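Local coordinates for MoaF-like domain-containing protein (Burkholderia vietnamiensis, PDB 5HAL) that is of unknown function but forms a small calycin-like beta-barrel that may bind a small ligand in its interior, and is possibly a hydrolase, at residues A32-D37 / V83-D88; D28-L33 / H106-S111. All coordinates share one frame; numbering follows the deposited sequence.

Interaction 1: A32-D37 / V83-D88; sequences ALNAYD and VVHIDD. With EDO (1,2-ethanediol), chain B.
Asn-34 and His-85 face each other across the inside of the antiparallel barrel, on strands 30-36 and 82-88, their CA atoms 10.9 Å apart; no hydrogen bond spans that width directly, and side chains and a water bridge it. With CG anti to its carbonyl carbon (chi1 -57°), Asn-34 sends its carboxamide across to the imidazole. The two groups approach from opposite directions, planes 51° apart, and Asn-34 OD1 lies 3.1 Å from His-85 CE1, oblique to the ring. The imidazole is held at both nitrogens. His-85 ND1 donates to Asp-87 OD2, two residues on along the same strand, at 2.7 Å and within 2° of the ring plane, reaching the carboxylate on its syn side. His-85 NE2 shares a 2.8 Å hydrogen bond with O1 of a bound 1,2-ethanediol. A water ties the strands together: it donates to Asn-34 OD1 and to Asp-87 OD2 (2.8 Å) and accepts from Tyr-36 OH at 2.7 Å, lying in the plane of the phenol ring. Ser-94 takes Asp-87 OD1, and Trp-75 meets the imidazole ring. Asp-87 thus fixes the rotation of His-85, leaving NE2 directed at the diol: a polar network consistent with a ligand pocket.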
loop_
_atom_site.group_PDB
_atom_site.type_symbol
_atom_site.label_atom_id
_atom_site.label_comp_id
_atom_site.label_asym_id
_atom_site.label_seq_id
_atom_site.Cartn_x
_atom_site.Cartn_y
_atom_site.Cartn_z
ATOM N N ALA A 32 5.121 -3.112 -6.649
ATOM C CA ALA A 32 5.459 -3.376 -5.260
ATOM C C ALA A 32 4.582 -4.494 -4.721
ATOM O O ALA A 32 3.506 -4.789 -5.251
ATOM C CB ALA A 32 5.306 -2.124 -4.392
ATOM N N LEU A 33 5.069 -5.116 -3.657
ATOM C CA LEU A 33 4.306 -6.069 -2.869
ATOM C C LEU A 33 3.933 -5.387 -1.560
ATOM O O LEU A 33 4.785 -4.746 -0.939
ATOM C CB LEU A 33 5.124 -7.342 -2.609
ATOM C CG LEU A 33 5.533 -8.200 -3.805
ATOM C CD1 LEU A 33 6.565 -9.273 -3.403
ATOM C CD2 LEU A 33 4.310 -8.886 -4.373
ATOM N N ASN A 34 2.655 -5.485 -1.159
ATOM C CA ASN A 34 2.210 -5.020 0.158
ATOM C C ASN A 34 1.779 -6.261 0.944
ATOM O O ASN A 34 0.784 -6.907 0.591
ATOM C CB ASN A 34 1.052 -4.010 0.077
ATOM C CG ASN A 34 1.360 -2.755 -0.770
ATOM O OD1 ASN A 34 0.432 -2.080 -1.224
ATOM N ND2 ASN A 34 2.635 -2.443 -0.976
ATOM N N ALA A 35 2.516 -6.591 2.012
ATOM C CA ALA A 35 2.305 -7.819 2.775
ATOM C C ALA A 35 1.767 -7.448 4.147
ATOM O O ALA A 35 2.512 -6.946 4.993
ATOM C CB ALA A 35 3.595 -8.627 2.915
ATOM N N TYR A 36 0.493 -7.725 4.377
ATOM C CA TYR A 36 -0.162 -7.352 5.623
ATOM C C TYR A 36 0.038 -8.445 6.662
ATOM O O TYR A 36 -0.421 -9.579 6.482
ATOM C CB TYR A 36 -1.643 -7.067 5.379
ATOM C CG TYR A 36 -1.773 -5.827 4.529
ATOM C CD1 TYR A 36 -1.726 -4.564 5.110
ATOM C CD2 TYR A 36 -1.858 -5.914 3.139
ATOM C CE1 TYR A 36 -1.805 -3.419 4.334
ATOM C CE2 TYR A 36 -1.944 -4.770 2.347
ATOM C CZ TYR A 36 -1.916 -3.524 2.960
ATOM O OH TYR A 36 -1.990 -2.379 2.205
ATOM N N ASP A 37 0.718 -8.084 7.750
ATOM C CA ASP A 37 0.891 -8.948 8.910
ATOM C C ASP A 37 -0.459 -9.420 9.446
ATOM O O ASP A 37 -1.468 -8.712 9.361
ATOM C CB ASP A 37 1.645 -8.182 10.004
ATOM C CG ASP A 37 2.217 -9.098 11.074
ATOM O OD1 ASP A 37 1.450 -9.559 11.940
ATOM O OD2 ASP A 37 3.434 -9.376 11.038
ATOM N N VAL A 83 2.022 8.039 2.599
ATOM C CA VAL A 83 1.377 7.253 1.557
ATOM C C VAL A 83 -0.088 7.077 1.915
ATOM O O VAL A 83 -0.411 6.700 3.045
ATOM C CB VAL A 83 2.042 5.875 1.381
ATOM C CG1 VAL A 83 1.321 5.074 0.284
ATOM C CG2 VAL A 83 3.530 6.035 1.051
ATOM N N VAL A 84 -0.972 7.336 0.951
ATOM C CA VAL A 84 -2.390 7.019 1.063
ATOM C C VAL A 84 -2.754 6.124 -0.111
ATOM O O VAL A 84 -2.572 6.517 -1.273
ATOM C CB VAL A 84 -3.267 8.280 1.063
ATOM C CG1 VAL A 84 -4.741 7.893 1.057
ATOM C CG2 VAL A 84 -2.952 9.159 2.261
ATOM N N HIS A 85 -3.264 4.931 0.192
ATOM C CA HIS A 85 -3.864 4.024 -0.782
ATOM C C HIS A 85 -5.380 4.078 -0.687
ATOM O O HIS A 85 -5.936 4.092 0.412
ATOM C CB HIS A 85 -3.467 2.569 -0.526
ATOM C CG HIS A 85 -2.140 2.172 -1.073
ATOM N ND1 HIS A 85 -1.874 0.880 -1.482
ATOM C CD2 HIS A 85 -0.990 2.869 -1.235
ATOM C CE1 HIS A 85 -0.620 0.809 -1.896
ATOM N NE2 HIS A 85 -0.065 2.002 -1.759
ATOM N N ILE A 86 -6.050 4.026 -1.838
ATOM C CA ILE A 86 -7.453 3.629 -1.902
ATOM C C ILE A 86 -7.467 2.333 -2.690
ATOM O O ILE A 86 -7.346 2.337 -3.920
ATOM C CB ILE A 86 -8.349 4.691 -2.540
ATOM C CG1 ILE A 86 -8.190 5.996 -1.765
ATOM C CG2 ILE A 86 -9.804 4.236 -2.517
ATOM C CD1 ILE A 86 -8.679 7.168 -2.495
ATOM N N ASP A 87 -7.574 1.221 -1.979
ATOM C CA ASP A 87 -7.386 -0.102 -2.551
ATOM C C ASP A 87 -8.721 -0.832 -2.545
ATOM O O ASP A 87 -9.316 -1.041 -1.484
ATOM C CB ASP A 87 -6.320 -0.878 -1.776
ATOM C CG ASP A 87 -4.916 -0.366 -2.057
ATOM O OD1 ASP A 87 -4.781 0.487 -2.955
ATOM O OD2 ASP A 87 -3.949 -0.814 -1.400
ATOM N N ASP A 88 -9.183 -1.203 -3.735
ATOM C CA ASP A 88 -10.448 -1.902 -3.934
ATOM C C ASP A 88 -10.100 -3.355 -4.230
ATOM O O ASP A 88 -9.605 -3.670 -5.319
ATOM C CB ASP A 88 -11.220 -1.237 -5.076
ATOM C CG ASP A 88 -12.547 -1.924 -5.408
ATOM O OD1 ASP A 88 -12.769 -3.095 -5.050
ATOM O OD2 ASP A 88 -13.370 -1.265 -6.071
HETATM C C1 EDO B . 3.249 3.924 -2.723
HETATM O O1 EDO B . 2.475 2.716 -2.826
HETATM C C2 EDO B . 4.714 3.586 -2.469
HETATM O O2 EDO B . 5.544 4.747 -2.601
HETATM O O HOH W 1 -2.243 -2.777 -0.464
#

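Interaction 2: D28-L33 / H106-S111; sequences DGLTAL and HRLDGS
Leu-108 reaches from strand 105-114 to the opening of strand 30-36: its CD1 touches Leu-30, the first residue of that strand, and its CD2 the turn before it. Leu-108 CD1 meets Leu-30 CD2 at 4.0 Å, while Leu-108 CD2 lies 3.8 Å from the backbone carbonyl Asp-28 O. The two leucine side chains cross at about a right angle, and a single methyl from each makes the apolar touch. In Leu-108, CD1 is anti to CA (chi2 173°), which carries this methyl to the far end of an extended side chain and on to Leu-30, while CD2 branches off toward Asp-28. Tyr-27 also packs on Leu-108 and Ile-47 on Leu-30, which extends this small apolar patch to the neighbouring strands.

The other side is looser and wetter. No direct hydrogen bond joins the two segments, and the closest CA atoms, those of Asp-28 and Leu-108, stay 7.2 Å apart. A water fills in for a direct link: it accepts from Asp-28 N at 2.9 Å and donates to Asp-109 O at 2.9 Å. Asp-28, in the turn between strands 22-27 and 30-36, is exposed. The second and last strands of the barrel approach here, near that turn, through one methyl pair, a methyl-carbonyl contact and one water bridge; the chemistry implies modest apolar cohesion at the barrel rim, with backbone polarity met through solvent.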
loop_
_atom_site.group_PDB
_atom_site.type_symbol
_atom_site.label_atom_id
_atom_site.label_comp_id
_atom_site.label_asym_id
_atom_site.label_seq_id
_atom_site.Cartn_x
_atom_site.Cartn_y
_atom_site.Cartn_z
ATOM N N ASP A 28 2.236 2.695 -13.319
ATOM C CA ASP A 28 3.222 3.158 -14.280
ATOM C C ASP A 28 4.538 3.455 -13.564
ATOM O O ASP A 28 4.603 4.323 -12.687
ATOM C CB ASP A 28 2.704 4.392 -15.011
ATOM C CG ASP A 28 3.602 4.804 -16.148
ATOM O OD1 ASP A 28 4.259 3.924 -16.742
ATOM O OD2 ASP A 28 3.657 6.011 -16.447
ATOM N N GLY A 29 5.576 2.695 -13.904
ATOM C CA GLY A 29 6.896 2.912 -13.350
ATOM C C GLY A 29 7.127 2.377 -11.955
ATOM O O GLY A 29 8.160 2.694 -11.355
ATOM N N LEU A 30 6.215 1.569 -11.417
ATOM C CA LEU A 30 6.373 1.085 -10.051
ATOM C C LEU A 30 5.574 -0.197 -9.862
ATOM O O LEU A 30 4.376 -0.237 -10.157
ATOM C CB LEU A 30 5.920 2.154 -9.041
ATOM C CG LEU A 30 5.828 1.722 -7.577
ATOM C CD1 LEU A 30 7.147 1.181 -7.121
ATOM C CD2 LEU A 30 5.393 2.889 -6.694
ATOM N N THR A 31 6.247 -1.241 -9.383
ATOM C CA THR A 31 5.604 -2.468 -8.932
ATOM C C THR A 31 6.063 -2.748 -7.513
ATOM O O THR A 31 7.251 -2.621 -7.203
ATOM C CB THR A 31 5.940 -3.660 -9.827
ATOM O OG1 THR A 31 5.487 -3.401 -11.156
ATOM C CG2 THR A 31 5.270 -4.935 -9.308
ATOM N N ALA A 32 5.121 -3.112 -6.649
ATOM C CA ALA A 32 5.459 -3.376 -5.260
ATOM C C ALA A 32 4.582 -4.494 -4.721
ATOM O O ALA A 32 3.506 -4.789 -5.251
ATOM C CB ALA A 32 5.306 -2.124 -4.392
ATOM N N LEU A 33 5.069 -5.116 -3.657
ATOM C CA LEU A 33 4.306 -6.069 -2.869
ATOM C C LEU A 33 3.933 -5.387 -1.560
ATOM O O LEU A 33 4.785 -4.746 -0.939
ATOM C CB LEU A 33 5.124 -7.342 -2.609
ATOM C CG LEU A 33 5.533 -8.200 -3.805
ATOM C CD1 LEU A 33 6.565 -9.273 -3.403
ATOM C CD2 LEU A 33 4.310 -8.886 -4.373
ATOM N N HIS A 106 3.064 12.692 -5.633
ATOM C CA HIS A 106 2.918 11.755 -6.736
ATOM C C HIS A 106 1.577 11.047 -6.647
ATOM O O HIS A 106 1.209 10.531 -5.587
ATOM C CB HIS A 106 4.051 10.721 -6.730
ATOM C CG HIS A 106 5.402 11.320 -6.941
ATOM N ND1 HIS A 106 6.395 11.269 -5.989
ATOM C CD2 HIS A 106 5.912 12.021 -7.983
ATOM C CE1 HIS A 106 7.467 11.895 -6.444
ATOM N NE2 HIS A 106 7.196 12.367 -7.649
ATOM N N ARG A 107 0.854 11.028 -7.756
ATOM C CA ARG A 107 -0.396 10.299 -7.872
ATOM C C ARG A 107 -0.194 9.169 -8.859
ATOM O O ARG A 107 0.328 9.387 -9.956
ATOM C CB ARG A 107 -1.525 11.211 -8.354
ATOM C CG ARG A 107 -1.716 12.445 -7.518
ATOM C CD ARG A 107 -2.115 13.558 -8.432
ATOM N NE ARG A 107 -3.062 14.476 -7.833
ATOM C CZ ARG A 107 -2.756 15.709 -7.459
ATOM N NH1 ARG A 107 -1.518 16.161 -7.617
ATOM N NH2 ARG A 107 -3.696 16.488 -6.944
ATOM N N LEU A 108 -0.591 7.966 -8.463
ATOM C CA LEU A 108 -0.507 6.805 -9.332
ATOM C C LEU A 108 -1.774 5.992 -9.155
ATOM O O LEU A 108 -2.387 6.002 -8.087
ATOM C CB LEU A 108 0.712 5.925 -9.008
ATOM C CG LEU A 108 2.126 6.435 -9.273
ATOM C CD1 LEU A 108 3.137 5.448 -8.704
ATOM C CD2 LEU A 108 2.349 6.633 -10.773
ATOM N N ASP A 109 -2.174 5.292 -10.202
ATOM C CA ASP A 109 -3.241 4.326 -10.027
ATOM C C ASP A 109 -2.935 3.104 -10.878
ATOM O O ASP A 109 -2.388 3.226 -11.976
ATOM C CB ASP A 109 -4.599 4.941 -10.358
ATOM C CG ASP A 109 -4.915 4.857 -11.795
ATOM O OD1 ASP A 109 -4.295 5.614 -12.567
ATOM O OD2 ASP A 109 -5.779 4.029 -12.154
ATOM N N GLY A 110 -3.240 1.929 -10.348
ATOM C CA GLY A 110 -2.960 0.714 -11.073
ATOM C C GLY A 110 -3.759 -0.457 -10.575
ATOM O O GLY A 110 -4.836 -0.301 -9.998
ATOM N N SER A 111 -3.221 -1.644 -10.826
ATOM C CA SER A 111 -3.871 -2.891 -10.486
ATOM C C SER A 111 -3.444 -3.354 -9.099
ATOM O O SER A 111 -2.410 -2.945 -8.568
ATOM C CB SER A 111 -3.527 -3.966 -11.512
ATOM O OG SER A 111 -2.127 -4.165 -11.534
HETATM O O HOH W 2 0.070 4.538 -12.586
#

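Overall arrangement
Strand 30-36 serves both contacts, and Ala-32 and Leu-33 belong to both segments drawn from it. The centre of interaction 1 lies about 2 Å, that of interaction 2 about 10 Å, from the centre of the chain. The centres of the two contacts are about 11 Å apart, and beyond the shared residues they do not touch. One is buried and polar; the other is superficial and largely apolar. The same 1,2-ethanediol that hydrogen-bonds His-85 in interaction 1, probably from the crystallisation liquor, lies about 4 Å from the Leu-30 side chain of interaction 2 (nearest atoms), so Leu-30 probably borders the same putative pocket.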